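Local coordinates for protein 2-oxoglutarate-dependent dioxygenase DAO (Oryza sativa subsp. indica, PDB 6KUN) that probably catalyses the iron- and 2-oxoglutarate-dependent oxidation of the auxin indole-3-acetic acid to inactive 2-oxoindole-3-acetic acid, at residues V172-G177 / R282-T287; S176-V181 / Q220-G225; V215-Q220 / D278-L283. One frame throughout, in Å; residues are numbered along the deposited sequence.

Interaction 1 (V172-G177 / R282-T287); sequences VHTDSG and RLRLST. With IAC (1H-indol-3-ylacetic acid), chain H; AKG (2-oxoglutaric acid), chain G.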
loop_
_atom_site.group_PDB
_atom_site.type_symbol
_atom_site.label_atom_id
_atom_site.label_comp_id
_atom_site.label_asym_id
_atom_site.label_seq_id
_atom_site.Cartn_x
_atom_site.Cartn_y
_atom_site.Cartn_z
ATOM N N VAL B 172 -24.825 6.944 8.985
ATOM C CA VAL B 172 -24.637 8.298 8.472
ATOM C C VAL B 172 -24.548 9.307 9.619
ATOM O O VAL B 172 -25.487 9.456 10.400
ATOM C CB VAL B 172 -25.774 8.697 7.516
ATOM C CG1 VAL B 172 -25.481 10.121 7.030
ATOM C CG2 VAL B 172 -25.904 7.742 6.360
ATOM N N HIS B 173 -23.483 10.099 9.620
ATOM C CA HIS B 173 -23.301 11.096 10.651
ATOM C C HIS B 173 -22.354 12.161 10.132
ATOM O O HIS B 173 -21.710 12.002 9.090
ATOM C CB HIS B 173 -22.712 10.469 11.907
ATOM C CG HIS B 173 -21.325 9.947 11.691
ATOM N ND1 HIS B 173 -21.047 8.915 10.818
ATOM C CD2 HIS B 173 -20.134 10.339 12.191
ATOM C CE1 HIS B 173 -19.751 8.673 10.814
ATOM N NE2 HIS B 173 -19.177 9.521 11.643
ATOM N N THR B 174 -22.250 13.230 10.904
ATOM C CA THR B 174 -21.216 14.242 10.732
ATOM C C THR B 174 -20.269 14.068 11.913
ATOM O O THR B 174 -20.665 13.567 12.950
ATOM C CB THR B 174 -21.767 15.672 10.706
ATOM O OG1 THR B 174 -22.494 15.933 11.923
ATOM C CG2 THR B 174 -22.641 15.924 9.470
ATOM N N ASP B 175 -19.038 14.527 11.751
ATOM C CA ASP B 175 -18.157 14.703 12.888
ATOM C C ASP B 175 -18.581 15.956 13.642
ATOM O O ASP B 175 -18.868 16.979 13.021
ATOM C CB ASP B 175 -16.704 14.858 12.435
ATOM C CG ASP B 175 -16.185 13.648 11.687
ATOM O OD1 ASP B 175 -16.755 12.548 11.845
ATOM O OD2 ASP B 175 -15.199 13.800 10.950
ATOM N N SER B 176 -18.544 15.907 14.983
ATOM C CA SER B 176 -18.965 17.064 15.768
ATOM C C SER B 176 -17.946 18.196 15.691
ATOM O O SER B 176 -18.313 19.377 15.833
ATOM C CB SER B 176 -19.155 16.669 17.241
ATOM O OG SER B 176 -17.954 16.153 17.771
ATOM N N GLY B 177 -16.677 17.851 15.447
ATOM C CA GLY B 177 -15.571 18.773 15.552
ATOM C C GLY B 177 -15.371 19.666 14.343
ATOM O O GLY B 177 -16.224 19.787 13.465
ATOM N N ARG B 282 -22.707 16.960 24.328
ATOM C CA ARG B 282 -23.821 16.530 25.162
ATOM C C ARG B 282 -25.122 16.559 24.381
ATOM O O ARG B 282 -25.906 15.599 24.411
ATOM C CB ARG B 282 -23.958 17.441 26.377
ATOM C CG ARG B 282 -22.827 17.438 27.337
ATOM C CD ARG B 282 -23.175 18.354 28.536
ATOM N NE ARG B 282 -24.414 17.950 29.201
ATOM C CZ ARG B 282 -24.467 17.157 30.267
ATOM N NH1 ARG B 282 -23.354 16.672 30.797
ATOM N NH2 ARG B 282 -25.618 16.832 30.814
ATOM N N LEU B 283 -25.378 17.682 23.693
ATOM C CA LEU B 283 -26.624 17.855 22.957
ATOM C C LEU B 283 -26.783 16.806 21.863
ATOM O O LEU B 283 -27.888 16.309 21.646
ATOM C CB LEU B 283 -26.685 19.263 22.366
ATOM C CG LEU B 283 -28.005 19.717 21.730
ATOM C CD1 LEU B 283 -29.079 19.928 22.761
ATOM C CD2 LEU B 283 -27.775 20.993 20.896
ATOM N N ARG B 284 -25.707 16.465 21.144
ATOM C CA ARG B 284 -25.789 15.371 20.178
ATOM C C ARG B 284 -26.126 14.065 20.897
ATOM O O ARG B 284 -27.010 13.307 20.468
ATOM C CB ARG B 284 -24.467 15.233 19.389
ATOM C CG ARG B 284 -24.268 16.331 18.300
ATOM C CD ARG B 284 -22.858 16.304 17.609
ATOM N NE ARG B 284 -22.490 14.968 17.142
ATOM C CZ ARG B 284 -22.318 14.593 15.862
ATOM N NH1 ARG B 284 -22.464 15.439 14.890
ATOM N NH2 ARG B 284 -21.969 13.341 15.603
ATOM N N LEU B 285 -25.439 13.804 22.014
ATOM C CA LEU B 285 -25.644 12.551 22.754
ATOM C C LEU B 285 -27.067 12.442 23.295
ATOM O O LEU B 285 -27.678 11.372 23.215
ATOM C CB LEU B 285 -24.608 12.462 23.878
ATOM C CG LEU B 285 -24.708 11.269 24.830
ATOM C CD1 LEU B 285 -24.536 9.967 24.054
ATOM C CD2 LEU B 285 -23.668 11.360 25.942
ATOM N N SER B 286 -27.650 13.546 23.765
ATOM C CA SER B 286 -28.983 13.432 24.360
ATOM C C SER B 286 -30.111 13.482 23.324
ATOM O O SER B 286 -31.143 12.847 23.536
ATOM C CB SER B 286 -29.200 14.521 25.421
ATOM O OG SER B 286 -29.389 15.799 24.858
ATOM N N THR B 287 -29.943 14.210 22.200
ATOM C CA THR B 287 -30.969 14.222 21.159
ATOM C C THR B 287 -30.833 13.064 20.171
ATOM O O THR B 287 -31.766 12.798 19.412
ATOM C CB THR B 287 -30.942 15.506 20.313
ATOM O OG1 THR B 287 -29.653 15.637 19.696
ATOM C CG2 THR B 287 -31.261 16.745 21.153
HETATM C C IAC H . -20.533 12.742 18.979
HETATM C C1 IAC H . -19.863 11.812 19.702
HETATM C C2 IAC H . -20.413 10.522 19.904
HETATM C C3 IAC H . -21.633 10.207 19.356
HETATM C C4 IAC H . -22.308 11.155 18.608
HETATM C C5 IAC H . -21.766 12.406 18.448
HETATM C C7 IAC H . -18.714 12.370 20.115
HETATM C C8 IAC H . -18.651 13.672 19.652
HETATM C C17 IAC H . -17.551 11.860 20.962
HETATM C C18 IAC H . -16.559 11.031 20.165
HETATM N N IAC H . -19.789 13.899 18.945
HETATM O O2 IAC H . -16.012 10.047 20.735
HETATM O O3 IAC H . -16.272 11.337 18.975
HETATM C C1 AKG G . -15.231 9.036 10.609
HETATM O O1 AKG G . -14.166 9.358 10.040
HETATM O O2 AKG G . -15.704 9.702 11.556
HETATM C C2 AKG G . -15.944 7.846 10.156
HETATM O O5 AKG G . -17.090 7.935 9.748
HETATM C C3 AKG G . -15.256 6.502 10.196
HETATM C C4 AKG G . -13.814 6.656 9.727
HETATM C C5 AKG G . -13.133 5.309 9.742
HETATM O O3 AKG G . -12.792 4.801 8.651
HETATM O O4 AKG G . -12.936 4.752 10.843
#
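Arg-284 leaves helix 277-287 with CG opposite its own carbonyl carbon (chi1 -75°), and a bend at chi3 (50°) turns its guanidinium onto Thr-174. Thr-174 places OG1 between its backbone N and carbonyl carbon, where it meets the arginine. The segment 172-177 carries the His-X-Asp motif of the jelly-roll 2-oxoglutarate dioxygenases. His-173 and Asp-175 are predicted iron ligands together with His-232, and Thr-174 lies between them. Arg-284 grips this threonine end-on with two nitrogens. Its NH1 donates to Thr-174 OG1 at 3.0 Å, with the oxygen in the guanidinium plane. Its NH2 donates to Thr-174 O, also at 3.0 Å, but this oxygen sits 23° out of that plane. Held through both terminal nitrogens, the guanidinium is probably restrained from turning. Its NH1 also forms a salt bridge with OD2 of Asp-217, whose OD1 is hydrogen-bonded to Thr-174 OG1, so the buried charge is probably well compensated. Ser-176 lies over one face, its CB 3.7 Å from Arg-284 CD. The indole of the auxin meets the edge of the same guanidinium. On the side of the predicted iron site, His-173 NE2 makes a weak hydrogen bond of 3.5 Å to O2 of 2-oxoglutarate, and Asp-175 OD2 is held by Thr-180. Ser-176 OG, hydrogen-bonded to Tyr-277 OH, stands 3.1 Å from the indole N of the auxin.

Interaction 2 (S176-V181 / Q220-G225); sequences SGFLTV and QAWSNG. With IAC (1H-indol-3-ylacetic acid), chain H.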
loop_
_atom_site.group_PDB
_atom_site.type_symbol
_atom_site.label_atom_id
_atom_site.label_comp_id
_atom_site.label_asym_id
_atom_site.label_seq_id
_atom_site.Cartn_x
_atom_site.Cartn_y
_atom_site.Cartn_z
ATOM N N SER B 176 -18.544 15.907 14.983
ATOM C CA SER B 176 -18.965 17.064 15.768
ATOM C C SER B 176 -17.946 18.196 15.691
ATOM O O SER B 176 -18.313 19.377 15.833
ATOM C CB SER B 176 -19.155 16.669 17.241
ATOM O OG SER B 176 -17.954 16.153 17.771
ATOM N N GLY B 177 -16.677 17.851 15.447
ATOM C CA GLY B 177 -15.571 18.773 15.552
ATOM C C GLY B 177 -15.371 19.666 14.343
ATOM O O GLY B 177 -16.224 19.787 13.465
ATOM N N PHE B 178 -14.178 20.253 14.280
ATOM C CA PHE B 178 -13.850 21.254 13.264
ATOM C C PHE B 178 -13.476 20.626 11.925
ATOM O O PHE B 178 -14.131 20.892 10.890
ATOM C CB PHE B 178 -12.714 22.146 13.839
ATOM C CG PHE B 178 -12.326 23.292 13.003
ATOM C CD1 PHE B 178 -13.190 24.385 12.836
ATOM C CD2 PHE B 178 -11.083 23.326 12.378
ATOM C CE1 PHE B 178 -12.822 25.462 12.030
ATOM C CE2 PHE B 178 -10.724 24.364 11.539
ATOM C CZ PHE B 178 -11.593 25.455 11.389
ATOM N N LEU B 179 -12.382 19.855 11.917
ATOM C CA LEU B 179 -11.852 19.195 10.732
ATOM C C LEU B 179 -11.337 17.828 11.135
ATOM O O LEU B 179 -10.836 17.663 12.252
ATOM C CB LEU B 179 -10.664 19.936 10.120
ATOM C CG LEU B 179 -10.921 21.264 9.437
ATOM C CD1 LEU B 179 -9.609 21.891 9.032
ATOM C CD2 LEU B 179 -11.845 21.082 8.265
ATOM N N THR B 180 -11.396 16.876 10.211
ATOM C CA THR B 180 -10.880 15.542 10.425
ATOM C C THR B 180 -9.987 15.138 9.270
ATOM O O THR B 180 -10.378 15.300 8.111
ATOM C CB THR B 180 -12.016 14.537 10.561
ATOM O OG1 THR B 180 -12.878 14.961 11.610
ATOM C CG2 THR B 180 -11.424 13.156 10.929
ATOM N N VAL B 181 -8.790 14.595 9.581
ATOM C CA VAL B 181 -7.906 14.068 8.557
ATOM C C VAL B 181 -7.899 12.555 8.698
ATOM O O VAL B 181 -7.582 12.040 9.769
ATOM C CB VAL B 181 -6.476 14.627 8.634
ATOM C CG1 VAL B 181 -5.653 14.093 7.458
ATOM C CG2 VAL B 181 -6.491 16.112 8.604
ATOM N N GLN B 220 -18.698 24.155 10.442
ATOM C CA GLN B 220 -19.853 24.884 9.913
ATOM C C GLN B 220 -20.197 26.066 10.807
ATOM O O GLN B 220 -20.525 27.139 10.321
ATOM C CB GLN B 220 -21.035 23.916 9.783
ATOM C CG GLN B 220 -22.463 24.491 9.868
ATOM C CD GLN B 220 -22.918 25.206 8.603
ATOM O OE1 GLN B 220 -22.251 25.171 7.548
ATOM N NE2 GLN B 220 -24.042 25.886 8.715
ATOM N N ALA B 221 -20.097 25.900 12.120
ATOM C CA ALA B 221 -20.477 26.971 13.034
ATOM C C ALA B 221 -19.391 28.043 13.118
ATOM O O ALA B 221 -19.674 29.241 13.016
ATOM C CB ALA B 221 -20.819 26.409 14.423
ATOM N N TRP B 222 -18.141 27.648 13.273
ATOM C CA TRP B 222 -17.039 28.601 13.296
ATOM C C TRP B 222 -16.944 29.399 12.005
ATOM O O TRP B 222 -16.505 30.557 12.015
ATOM C CB TRP B 222 -15.747 27.831 13.544
ATOM C CG TRP B 222 -14.501 28.625 13.530
ATOM C CD1 TRP B 222 -13.844 29.148 14.624
ATOM C CD2 TRP B 222 -13.719 28.941 12.399
ATOM N NE1 TRP B 222 -12.716 29.804 14.206
ATOM C CE2 TRP B 222 -12.607 29.678 12.845
ATOM C CE3 TRP B 222 -13.841 28.667 11.030
ATOM C CZ2 TRP B 222 -11.638 30.146 11.980
ATOM C CZ3 TRP B 222 -12.875 29.122 10.181
ATOM C CH2 TRP B 222 -11.791 29.866 10.652
ATOM N N SER B 223 -17.324 28.809 10.882
ATOM C CA SER B 223 -17.193 29.500 9.603
ATOM C C SER B 223 -18.421 30.346 9.272
ATOM O O SER B 223 -18.526 30.863 8.165
ATOM C CB SER B 223 -16.935 28.493 8.502
ATOM O OG SER B 223 -18.113 27.769 8.205
ATOM N N ASN B 224 -19.342 30.453 10.213
ATOM C CA ASN B 224 -20.611 31.134 10.036
ATOM C C ASN B 224 -21.410 30.582 8.879
ATOM O O ASN B 224 -22.001 31.337 8.119
ATOM C CB ASN B 224 -20.439 32.635 9.853
ATOM C CG ASN B 224 -21.728 33.364 10.109
ATOM O OD1 ASN B 224 -22.416 33.076 11.072
ATOM N ND2 ASN B 224 -22.106 34.230 9.184
ATOM N N GLY B 225 -21.402 29.272 8.721
ATOM C CA GLY B 225 -22.154 28.646 7.657
ATOM C C GLY B 225 -21.422 28.480 6.345
ATOM O O GLY B 225 -21.986 27.896 5.422
HETATM C C IAC H . -20.533 12.742 18.979
HETATM C C1 IAC H . -19.863 11.812 19.702
HETATM C C2 IAC H . -20.413 10.522 19.904
HETATM C C3 IAC H . -21.633 10.207 19.356
HETATM C C4 IAC H . -22.308 11.155 18.608
HETATM C C5 IAC H . -21.766 12.406 18.448
HETATM C C7 IAC H . -18.714 12.370 20.115
HETATM C C8 IAC H . -18.651 13.672 19.652
HETATM C C17 IAC H . -17.551 11.860 20.962
HETATM C C18 IAC H . -16.559 11.031 20.165
HETATM N N IAC H . -19.789 13.899 18.945
HETATM O O2 IAC H . -16.012 10.047 20.735
HETATM O O3 IAC H . -16.272 11.337 18.975
#
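Phe-178 and Trp-222 meet as a T-shaped (edge-to-face) aromatic pair. The edge of the phenylalanine points at the face of the indole. The ring planes stand at 86°, and the Phe-178 ring and the six-membered ring of Trp-222 have centroids 5.1 Å apart. CE1 of Phe-178 does most of the touching. It lies 3.5 Å from Trp-222 CE3 and 3.6 Å from Trp-222 CD2, so it sits over the indole toward the rim and not over its middle. CZ of Phe-178 follows behind, 3.9 Å from Trp-222 CE3. The contact is purely apolar and buried.

Both rings reach it in the same way. Phe-178 holds CG opposite its backbone N (chi1 -175°), which extends the ring from the loop toward the helix, and Trp-222 does likewise (chi1 177°) from the last helical turn.

The backbones behind them are set by two local motifs. Phe-178 and Leu-179 together face Leu-249 in a classic beta bulge, where the loop enters strand 179-183. Helix 217-222 ends just after Trp-222 in a Schellman motif. Its bonds run from Gly-225 N to Gln-220 O at 2.8 Å and from Asn-224 N to Ala-221 O at 3.1 Å, with Asn-224 as the C-prime residue. At the backbone angles of Gly-225 a side chain would jam against the preceding carbonyl oxygen.

Further out, Phe-178 makes a second edge-to-face pair with Trp-149 and also meets the ring of Phe-146. It packs on Ala-132 of helix 111-138 and on Leu-249 of strand 242-249, while Trp-222 touches Leu-141 and Pro-260. The pair thus joins the end of helix 217-222 to the start of strand 179-183 in the large sheet of the jelly-roll, beside helix 111-138.

Interaction 3 (V215-Q220 / D278-L283); sequences VGDVGQ and DDYRRL. With IAC (1H-indol-3-ylacetic acid), chain H.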
loop_
_atom_site.group_PDB
_atom_site.type_symbol
_atom_site.label_atom_id
_atom_site.label_comp_id
_atom_site.label_asym_id
_atom_site.label_seq_id
_atom_site.Cartn_x
_atom_site.Cartn_y
_atom_site.Cartn_z
ATOM N N VAL B 215 -14.937 18.264 6.835
ATOM C CA VAL B 215 -15.380 19.356 7.706
ATOM C C VAL B 215 -16.481 18.845 8.604
ATOM O O VAL B 215 -17.407 18.181 8.138
ATOM C CB VAL B 215 -15.893 20.559 6.867
ATOM C CG1 VAL B 215 -16.388 21.675 7.789
ATOM C CG2 VAL B 215 -14.802 21.032 5.911
ATOM N N GLY B 216 -16.423 19.208 9.881
ATOM C CA GLY B 216 -17.408 18.805 10.854
ATOM C C GLY B 216 -18.288 19.962 11.315
ATOM O O GLY B 216 -18.252 21.073 10.792
ATOM N N ASP B 217 -19.109 19.668 12.319
ATOM C CA ASP B 217 -20.167 20.606 12.725
ATOM C C ASP B 217 -19.571 21.898 13.237
ATOM O O ASP B 217 -20.035 22.976 12.889
ATOM C CB ASP B 217 -21.066 20.007 13.794
ATOM C CG ASP B 217 -21.919 18.852 13.296
ATOM O OD1 ASP B 217 -22.003 18.587 12.085
ATOM O OD2 ASP B 217 -22.516 18.176 14.203
ATOM N N VAL B 218 -18.535 21.810 14.077
ATOM C CA VAL B 218 -17.828 23.016 14.527
ATOM C C VAL B 218 -17.234 23.809 13.368
ATOM O O VAL B 218 -17.192 25.053 13.413
ATOM C CB VAL B 218 -16.757 22.678 15.562
ATOM C CG1 VAL B 218 -15.824 23.865 15.748
ATOM C CG2 VAL B 218 -17.393 22.275 16.891
ATOM N N GLY B 219 -16.799 23.134 12.306
ATOM C CA GLY B 219 -16.368 23.862 11.119
ATOM C C GLY B 219 -17.481 24.730 10.530
ATOM O O GLY B 219 -17.244 25.893 10.102
ATOM N N GLN B 220 -18.698 24.155 10.442
ATOM C CA GLN B 220 -19.853 24.884 9.913
ATOM C C GLN B 220 -20.197 26.066 10.807
ATOM O O GLN B 220 -20.525 27.139 10.321
ATOM C CB GLN B 220 -21.035 23.916 9.783
ATOM C CG GLN B 220 -22.463 24.491 9.868
ATOM C CD GLN B 220 -22.918 25.206 8.603
ATOM O OE1 GLN B 220 -22.251 25.171 7.548
ATOM N NE2 GLN B 220 -24.042 25.886 8.715
ATOM N N ASP B 278 -18.038 21.119 24.343
ATOM C CA ASP B 278 -18.470 20.087 25.274
ATOM C C ASP B 278 -19.992 20.022 25.342
ATOM O O ASP B 278 -20.580 18.948 25.220
ATOM C CB ASP B 278 -17.891 20.343 26.666
ATOM C CG ASP B 278 -18.053 19.154 27.593
ATOM O OD1 ASP B 278 -17.423 18.107 27.334
ATOM O OD2 ASP B 278 -18.810 19.266 28.580
ATOM N N ASP B 279 -20.630 21.174 25.533
ATOM C CA ASP B 279 -22.085 21.228 25.589
ATOM C C ASP B 279 -22.715 20.752 24.281
ATOM O O ASP B 279 -23.786 20.144 24.278
ATOM C CB ASP B 279 -22.555 22.647 25.911
ATOM C CG ASP B 279 -22.231 23.068 27.350
ATOM O OD1 ASP B 279 -21.885 22.194 28.172
ATOM O OD2 ASP B 279 -22.287 24.292 27.628
ATOM N N TYR B 280 -22.097 21.066 23.146
ATOM C CA TYR B 280 -22.666 20.606 21.886
ATOM C C TYR B 280 -22.581 19.089 21.775
ATOM O O TYR B 280 -23.528 18.449 21.306
ATOM C CB TYR B 280 -21.972 21.292 20.692
ATOM C CG TYR B 280 -22.558 20.834 19.395
ATOM C CD1 TYR B 280 -23.900 21.058 19.088
ATOM C CD2 TYR B 280 -21.792 20.105 18.505
ATOM C CE1 TYR B 280 -24.441 20.579 17.910
ATOM C CE2 TYR B 280 -22.322 19.635 17.342
ATOM C CZ TYR B 280 -23.633 19.873 17.050
ATOM O OH TYR B 280 -24.121 19.378 15.878
ATOM N N ARG B 281 -21.465 18.490 22.238
ATOM C CA ARG B 281 -21.376 17.026 22.280
ATOM C C ARG B 281 -22.476 16.403 23.130
ATOM O O ARG B 281 -23.093 15.415 22.729
ATOM C CB ARG B 281 -20.013 16.609 22.814
ATOM C CG ARG B 281 -18.888 16.805 21.850
ATOM C CD ARG B 281 -17.579 16.234 22.399
ATOM N NE ARG B 281 -17.633 14.796 22.648
ATOM C CZ ARG B 281 -16.748 14.140 23.401
ATOM N NH1 ARG B 281 -15.757 14.805 23.957
ATOM N NH2 ARG B 281 -16.859 12.840 23.580
ATOM N N ARG B 282 -22.707 16.960 24.328
ATOM C CA ARG B 282 -23.821 16.530 25.162
ATOM C C ARG B 282 -25.122 16.559 24.381
ATOM O O ARG B 282 -25.906 15.599 24.411
ATOM C CB ARG B 282 -23.958 17.441 26.377
ATOM C CG ARG B 282 -22.827 17.438 27.337
ATOM C CD ARG B 282 -23.175 18.354 28.536
ATOM N NE ARG B 282 -24.414 17.950 29.201
ATOM C CZ ARG B 282 -24.467 17.157 30.267
ATOM N NH1 ARG B 282 -23.354 16.672 30.797
ATOM N NH2 ARG B 282 -25.618 16.832 30.814
ATOM N N LEU B 283 -25.378 17.682 23.693
ATOM C CA LEU B 283 -26.624 17.855 22.957
ATOM C C LEU B 283 -26.783 16.806 21.863
ATOM O O LEU B 283 -27.888 16.309 21.646
ATOM C CB LEU B 283 -26.685 19.263 22.366
ATOM C CG LEU B 283 -28.005 19.717 21.730
ATOM C CD1 LEU B 283 -29.079 19.928 22.761
ATOM C CD2 LEU B 283 -27.775 20.993 20.896
HETATM C C IAC H . -20.533 12.742 18.979
HETATM C C1 IAC H . -19.863 11.812 19.702
HETATM C C2 IAC H . -20.413 10.522 19.904
HETATM C C3 IAC H . -21.633 10.207 19.356
HETATM C C4 IAC H . -22.308 11.155 18.608
HETATM C C5 IAC H . -21.766 12.406 18.448
HETATM C C7 IAC H . -18.714 12.370 20.115
HETATM C C8 IAC H . -18.651 13.672 19.652
HETATM C C17 IAC H . -17.551 11.860 20.962
HETATM C C18 IAC H . -16.559 11.031 20.165
HETATM N N IAC H . -19.789 13.899 18.945
HETATM O O2 IAC H . -16.012 10.047 20.735
HETATM O O3 IAC H . -16.272 11.337 18.975
#
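Tyr-280 reaches from helix 277-287 to Asp-217, in the first turn of helix 217-222, which follows the N-cap residue Gly-216. This links two helices beside the jelly-roll core. The tight part is one short bond: Tyr-280 OH donates to Asp-217 OD2 at 2.6 Å. OD2 lies in the plane of the tyrosine ring, at its edge. The hydroxyl meets OD2 from above the carboxylate plane, 46° out of it, and the two flat groups are turned 70° apart. Tyr-280 CE2 also packs 3.8 Å from Asp-217 CB. The tyrosine extends this far because CG is opposite the backbone N (chi1 -180°). Its ring is buried against Phe-275, Leu-295 and Leu-298. Asp-217 OD2 has a second partner in the salt bridge to Arg-284 NH1. A phenylalanine in place of Tyr-280 would probably leave this oxygen without its hydroxyl donor.

The rest is loose. The side chain of Val-218 comes no closer than 5.2 Å to segment 278-283. Asp-278, Asp-279 and Arg-282 are exposed on the outer side of their helix. Arg-281, next in the chain, lines the auxin pocket. Asp-217 lies at a helix start, which would probably stabilise its negative charge. Its other oxygen, OD1, accepts a hydrogen bond from Asn-229 ND2.

Along the chain the order is 172-177, 176-181, 215-220, 220-225, then helix 277-287. Interactions 1 and 2 start from the same loop, between strands 168-173 and 179-183. Interactions 2 and 3 share helix 217-222, and interactions 1 and 3 end on helix 277-287. Their centres lie about 7 Å (1 and 3), 8 Å (2 and 3) and 13 Å (1 and 2) apart. Backbone bonds tie the loop to the helix 217-222 region: Asp-217 N to Asp-175 O, and Val-218 N to Ser-176 O. The loop after the predicted iron-binding histidine, the small helix and the last helix thus form one continuous block. It borders the auxin pocket and connects it to the predicted iron site.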